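PDB 1UZB: 1-pyrroline-5-carboxylate dehydrogenase from Thermus thermophilus, which probably catalyses the NAD-dependent oxidation of glutamate semialdehyde, the open form of 1-pyrroline-5-carboxylate, to glutamate in proline breakdown. Local coordinates for residues 176-181 against 245-250; 253-258 against 504-509. All coordinates share one frame; numbering follows the deposited sequence. Where two conformers were deposited one is given.

Contact 1 (176-181 against 245-250); sequences AGVVIA and AYLVEH
Val178 and Leu247 meet methyl to methyl, with Val178 CG2 3.8 Å from Leu247 CD1, and this pair forms the tighter half of a purely apolar contact between strand 176-180 and the last turn of helix 242-248. The valine is turned so that CG2 lies anti to its backbone N while CG1 takes the place between N and the carbonyl carbon (chi1 58°), which sends CG2 across to the helix. Even the stems come close: Val178 CB is 4.2 Å from Leu247 CB. A beta-branched residue suits the strand, and the longer, forked leucine can reach from the helix and also touch Ile205 on the next strand. Two residues further along the strand, on the same face, Ile180 extends its chain almost straight (chi2 175°), and CD1 touches Val248 CG2 at 3.8 Å, the two side chains crossing at about a right angle. Strand 165-180 belongs to the largely parallel sheet of the Rossmann-like cofactor-binding domain of aldehyde dehydrogenases. Helix 242-248 lies in the beta-alpha-beta connection between strands 233-235 and 255-259 and packs on one face of that sheet, while Val179, facing the other way, lies against Met193 and Ile194 of helix 188-199. The second pair is the looser one: a single methyl contact joins it, and Ile180 is partly exposed. Away from the strand the helix changes character. Ala245 points outward, and Glu249 is exposed. Tyr246 OH and His250 NE2 both hydrogen-bond to Glu77 OE1, while Lys283 NZ hydrogen-bonds to the carbonyl O atoms of Val248 and His250.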
# COMPACT_ATOMS: atom_id res chain seq x y z
N ALA A 176 -7.31 -35.14 -3.65
CA ALA A 176 -6.16 -36.03 -3.79
C ALA A 176 -5.80 -36.15 -5.27
O ALA A 176 -6.67 -36.38 -6.11
CB ALA A 176 -6.47 -37.41 -3.22
N GLY A 177 -4.51 -35.98 -5.57
CA GLY A 177 -4.06 -36.08 -6.95
C GLY A 177 -2.79 -36.91 -7.09
O GLY A 177 -2.23 -37.38 -6.10
N VAL A 178 -2.36 -37.09 -8.32
CA VAL A 178 -1.16 -37.87 -8.58
C VAL A 178 -0.06 -37.03 -9.22
O VAL A 178 -0.33 -36.16 -10.06
CB VAL A 178 -1.47 -39.10 -9.49
CG1 VAL A 178 -2.07 -38.64 -10.81
CG2 VAL A 178 -0.19 -39.91 -9.73
N VAL A 179 1.17 -37.28 -8.78
CA VAL A 179 2.34 -36.59 -9.29
C VAL A 179 3.21 -37.63 -10.00
O VAL A 179 3.52 -38.68 -9.44
CB VAL A 179 3.16 -35.95 -8.13
CG1 VAL A 179 4.56 -35.58 -8.61
CG2 VAL A 179 2.43 -34.72 -7.62
N ILE A 180 3.57 -37.33 -11.24
CA ILE A 180 4.41 -38.22 -12.05
C ILE A 180 5.66 -37.40 -12.34
O ILE A 180 5.65 -36.50 -13.18
CB ILE A 180 3.67 -38.62 -13.35
CG1 ILE A 180 2.40 -39.39 -12.98
CG2 ILE A 180 4.58 -39.48 -14.23
CD1 ILE A 180 1.52 -39.74 -14.15
N ALA A 181 6.73 -37.72 -11.61
CA ALA A 181 7.99 -36.99 -11.70
C ALA A 181 9.03 -37.52 -12.69
O ALA A 181 9.00 -38.68 -13.09
CB ALA A 181 8.62 -36.91 -10.31
N ALA A 245 -0.92 -45.26 -15.24
CA ALA A 245 -2.14 -45.39 -16.03
C ALA A 245 -3.35 -45.55 -15.11
O ALA A 245 -4.38 -44.90 -15.30
CB ALA A 245 -2.04 -46.57 -16.98
N TYR A 246 -3.22 -46.42 -14.12
CA TYR A 246 -4.31 -46.69 -13.19
C TYR A 246 -4.78 -45.41 -12.49
O TYR A 246 -5.99 -45.18 -12.36
CB TYR A 246 -3.85 -47.71 -12.14
CG TYR A 246 -4.93 -48.12 -11.17
CD1 TYR A 246 -5.97 -48.97 -11.55
CD2 TYR A 246 -4.92 -47.65 -9.85
CE1 TYR A 246 -6.96 -49.35 -10.65
CE2 TYR A 246 -5.91 -48.02 -8.94
CZ TYR A 246 -6.93 -48.87 -9.35
OH TYR A 246 -7.90 -49.25 -8.46
N LEU A 247 -3.84 -44.59 -12.04
CA LEU A 247 -4.20 -43.35 -11.34
C LEU A 247 -4.69 -42.25 -12.26
O LEU A 247 -5.68 -41.58 -11.96
CB LEU A 247 -3.00 -42.87 -10.52
CG LEU A 247 -2.69 -43.77 -9.32
CD1 LEU A 247 -1.39 -43.33 -8.66
CD2 LEU A 247 -3.85 -43.72 -8.34
N VAL A 248 -4.01 -42.05 -13.38
CA VAL A 248 -4.41 -41.02 -14.33
C VAL A 248 -5.84 -41.21 -14.82
O VAL A 248 -6.59 -40.24 -14.97
CB VAL A 248 -3.45 -40.98 -15.55
CG1 VAL A 248 -4.05 -40.15 -16.67
CG2 VAL A 248 -2.10 -40.41 -15.12
N GLU A 249 -6.24 -42.46 -15.05
CA GLU A 249 -7.57 -42.78 -15.54
C GLU A 249 -8.61 -43.05 -14.45
O GLU A 249 -9.79 -43.26 -14.74
CB GLU A 249 -7.51 -43.99 -16.47
CG GLU A 249 -6.55 -43.83 -17.64
CD GLU A 249 -6.44 -45.09 -18.49
OE1 GLU A 249 -6.12 -46.16 -17.94
OE2 GLU A 249 -6.67 -45.00 -19.72
N HIS A 250 -8.17 -43.03 -13.20
CA HIS A 250 -9.04 -43.31 -12.06
C HIS A 250 -10.14 -42.26 -11.88
O HIS A 250 -9.89 -41.06 -11.98
CB HIS A 250 -8.20 -43.40 -10.79
CG HIS A 250 -8.83 -44.19 -9.69
ND1 HIS A 250 -9.98 -43.80 -9.05
CD2 HIS A 250 -8.45 -45.36 -9.11
CE1 HIS A 250 -10.29 -44.68 -8.12
NE2 HIS A 250 -9.38 -45.64 -8.13

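Contact 2 (253-258 against 504-509); sequences IRFINF and RLFLEM
Arg254 and Glu508 face each other across two waters. From Arg254 CB, which points toward 504-509, CG runs anti to the backbone N (chi1 -172°) and the chain bends at chi2, the side chain also touching Leu174. NE then gives its hydrogen to a water at 2.9 Å, which in turn donates to Glu508 OE2. NH1 does the same through a second water to OE1; its direct salt bridge, Arg254 NH1 to Glu508 OE1, is long at 3.9 Å. With the guanidinium and carboxylate planes 68° apart, the waters complete what a flat, two-pronged pairing would otherwise do. NH2 turns elsewhere, to the carbonyl of Phe282, and Trp281 adds a cation-pi contact. Beside this polar bridge lies an aromatic one. In the conformer of Phe506 given here, one of two deposited, its edge is directed at the face of Phe255, a T-shaped pair with centroids 5.6 Å apart, and Phe506 CZ lies 3.7 Å from Asn257 ND2. Asn257 ND2 hydrogen-bonds to Tyr502 OH and Met193 O, so the buried NH2 has its partners. Phe255 also touches Tyr286. With an alanine at Phe255, the edge of Phe506 would probably lose the ring face it meets and a gap would open beside Tyr286. Further along, in strand 507-515, Met509 N bonds to Asn494 OD1 of a second subunit. The arrangement is consistent with the aldehyde dehydrogenase fold, in which the C-terminal strand, antiparallel to strand 165-180, runs out into the arm used in oligomerisation.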
# COMPACT_ATOMS: atom_id res chain seq x y z
N ILE A 253 -9.30 -39.68 -8.97
CA ILE A 253 -8.09 -38.86 -8.97
C ILE A 253 -8.57 -37.47 -9.40
O ILE A 253 -9.18 -37.31 -10.46
CB ILE A 253 -7.02 -39.43 -9.93
CG1 ILE A 253 -6.15 -40.44 -9.17
CG2 ILE A 253 -6.15 -38.31 -10.50
CD1 ILE A 253 -5.26 -39.81 -8.10
N ARG A 254 -8.30 -36.46 -8.57
CA ARG A 254 -8.75 -35.10 -8.85
C ARG A 254 -7.89 -34.29 -9.81
O ARG A 254 -8.40 -33.49 -10.59
CB ARG A 254 -8.89 -34.33 -7.53
CG ARG A 254 -9.53 -32.95 -7.67
CD ARG A 254 -10.99 -33.08 -8.08
NE ARG A 254 -11.64 -31.81 -8.42
CZ ARG A 254 -11.51 -31.19 -9.58
NH1 ARG A 254 -12.16 -30.05 -9.80
NH2 ARG A 254 -10.73 -31.69 -10.53
N PHE A 255 -6.58 -34.49 -9.74
CA PHE A 255 -5.67 -33.77 -10.61
C PHE A 255 -4.43 -34.58 -10.89
O PHE A 255 -4.12 -35.52 -10.16
CB PHE A 255 -5.26 -32.42 -10.00
CG PHE A 255 -4.54 -32.52 -8.68
CD1 PHE A 255 -5.24 -32.49 -7.48
CD2 PHE A 255 -3.15 -32.66 -8.63
CE1 PHE A 255 -4.58 -32.59 -6.26
CE2 PHE A 255 -2.48 -32.76 -7.41
CZ PHE A 255 -3.20 -32.73 -6.22
N ILE A 256 -3.72 -34.21 -11.94
CA ILE A 256 -2.51 -34.89 -12.35
C ILE A 256 -1.44 -33.83 -12.60
O ILE A 256 -1.68 -32.88 -13.35
CB ILE A 256 -2.73 -35.69 -13.65
CG1 ILE A 256 -3.85 -36.70 -13.45
CG2 ILE A 256 -1.45 -36.39 -14.06
CD1 ILE A 256 -4.59 -37.04 -14.74
N ASN A 257 -0.29 -33.98 -11.96
CA ASN A 257 0.82 -33.06 -12.15
C ASN A 257 1.92 -33.91 -12.78
O ASN A 257 2.42 -34.84 -12.16
CB ASN A 257 1.25 -32.48 -10.80
CG ASN A 257 2.04 -31.18 -10.94
OD1 ASN A 257 2.14 -30.61 -12.03
ND2 ASN A 257 2.60 -30.72 -9.83
N PHE A 258 2.26 -33.60 -14.03
CA PHE A 258 3.25 -34.37 -14.77
C PHE A 258 4.36 -33.56 -15.41
O PHE A 258 4.13 -32.47 -15.93
CB PHE A 258 2.53 -35.17 -15.87
CG PHE A 258 3.46 -35.80 -16.87
CD1 PHE A 258 4.06 -37.02 -16.61
CD2 PHE A 258 3.72 -35.16 -18.08
CE1 PHE A 258 4.91 -37.61 -17.55
CE2 PHE A 258 4.57 -35.74 -19.03
CZ PHE A 258 5.16 -36.97 -18.76
N ARG A 504 -2.21 -21.44 -7.62
CA ARG A 504 -3.60 -21.21 -8.02
C ARG A 504 -4.15 -22.40 -8.80
O ARG A 504 -5.36 -22.65 -8.79
CB ARG A 504 -3.68 -19.95 -8.88
CG ARG A 504 -5.09 -19.61 -9.37
CD ARG A 504 -5.99 -19.25 -8.21
NE ARG A 504 -7.37 -18.97 -8.62
CZ ARG A 504 -8.27 -19.90 -8.91
NH1 ARG A 504 -9.49 -19.54 -9.27
NH2 ARG A 504 -7.96 -21.20 -8.84
N LEU A 505 -3.26 -23.12 -9.47
CA LEU A 505 -3.65 -24.28 -10.26
C LEU A 505 -4.22 -25.42 -9.42
O LEU A 505 -4.94 -26.28 -9.93
CB LEU A 505 -2.43 -24.80 -11.03
CG LEU A 505 -1.76 -23.82 -12.00
CD1 LEU A 505 -0.47 -24.44 -12.51
CD2 LEU A 505 -2.70 -23.49 -13.14
N PHE A 506 -3.90 -25.41 -8.13
CA PHE A 506 -4.35 -26.48 -7.24
C PHE A 506 -5.43 -26.03 -6.27
O PHE A 506 -5.63 -26.64 -5.21
CB PHE A 506 -3.14 -27.04 -6.49
CG PHE A 506 -2.04 -27.48 -7.42
CD1 PHE A 506 -1.02 -26.61 -7.78
CD2 PHE A 506 -2.07 -28.74 -8.00
CE1 PHE A 506 -0.04 -26.99 -8.71
CE2 PHE A 506 -1.10 -29.13 -8.92
CZ PHE A 506 -0.09 -28.25 -9.28
N LEU A 507 -6.16 -24.98 -6.66
CA LEU A 507 -7.23 -24.42 -5.85
C LEU A 507 -8.46 -24.12 -6.69
O LEU A 507 -8.37 -23.91 -7.90
CB LEU A 507 -6.77 -23.09 -5.22
CG LEU A 507 -5.60 -23.13 -4.24
CD1 LEU A 507 -5.07 -21.72 -4.03
CD2 LEU A 507 -6.06 -23.74 -2.93
N GLU A 508 -9.62 -24.11 -6.03
CA GLU A 508 -10.86 -23.73 -6.68
C GLU A 508 -11.45 -22.65 -5.77
O GLU A 508 -11.07 -22.54 -4.61
CB GLU A 508 -11.80 -24.93 -6.90
CG GLU A 508 -12.11 -25.82 -5.71
CD GLU A 508 -12.84 -27.09 -6.14
OE1 GLU A 508 -13.19 -27.20 -7.34
OE2 GLU A 508 -13.06 -27.99 -5.29
N MET A 509 -12.36 -21.84 -6.31
CA MET A 509 -12.93 -20.74 -5.54
C MET A 509 -14.40 -20.90 -5.18
O MET A 509 -15.20 -21.37 -5.98
CB MET A 509 -12.76 -19.43 -6.32
CG MET A 509 -13.08 -18.18 -5.51
SD MET A 509 -13.39 -16.69 -6.50
CE MET A 509 -11.84 -16.50 -7.36
O HOH W 1 -12.40 -30.48 -6.00
O HOH W 2 -14.64 -29.43 -8.15

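Contacts 1 and 2 reach the same sheet, their centres about 12 Å apart, and follow one another along the chain: helix 242-248 of contact 1 leads through a short loop to strand 255-259 of contact 2. Strand 165-180 joins them side by side. Val178 O is 2.9 Å from Asn257 N and Ile180 N is 2.9 Å from Asn257 O, both probable hydrogen bonds of a parallel pair. Ile180 CG2 also packs on Phe258 CD1 at 3.5 Å. Contact 1 thus seats a helix on the sheet, whereas contact 2 ties the sheet to the C-terminal strand and the subunit interface. By the fold, this sheet probably carries the dinucleotide-binding site.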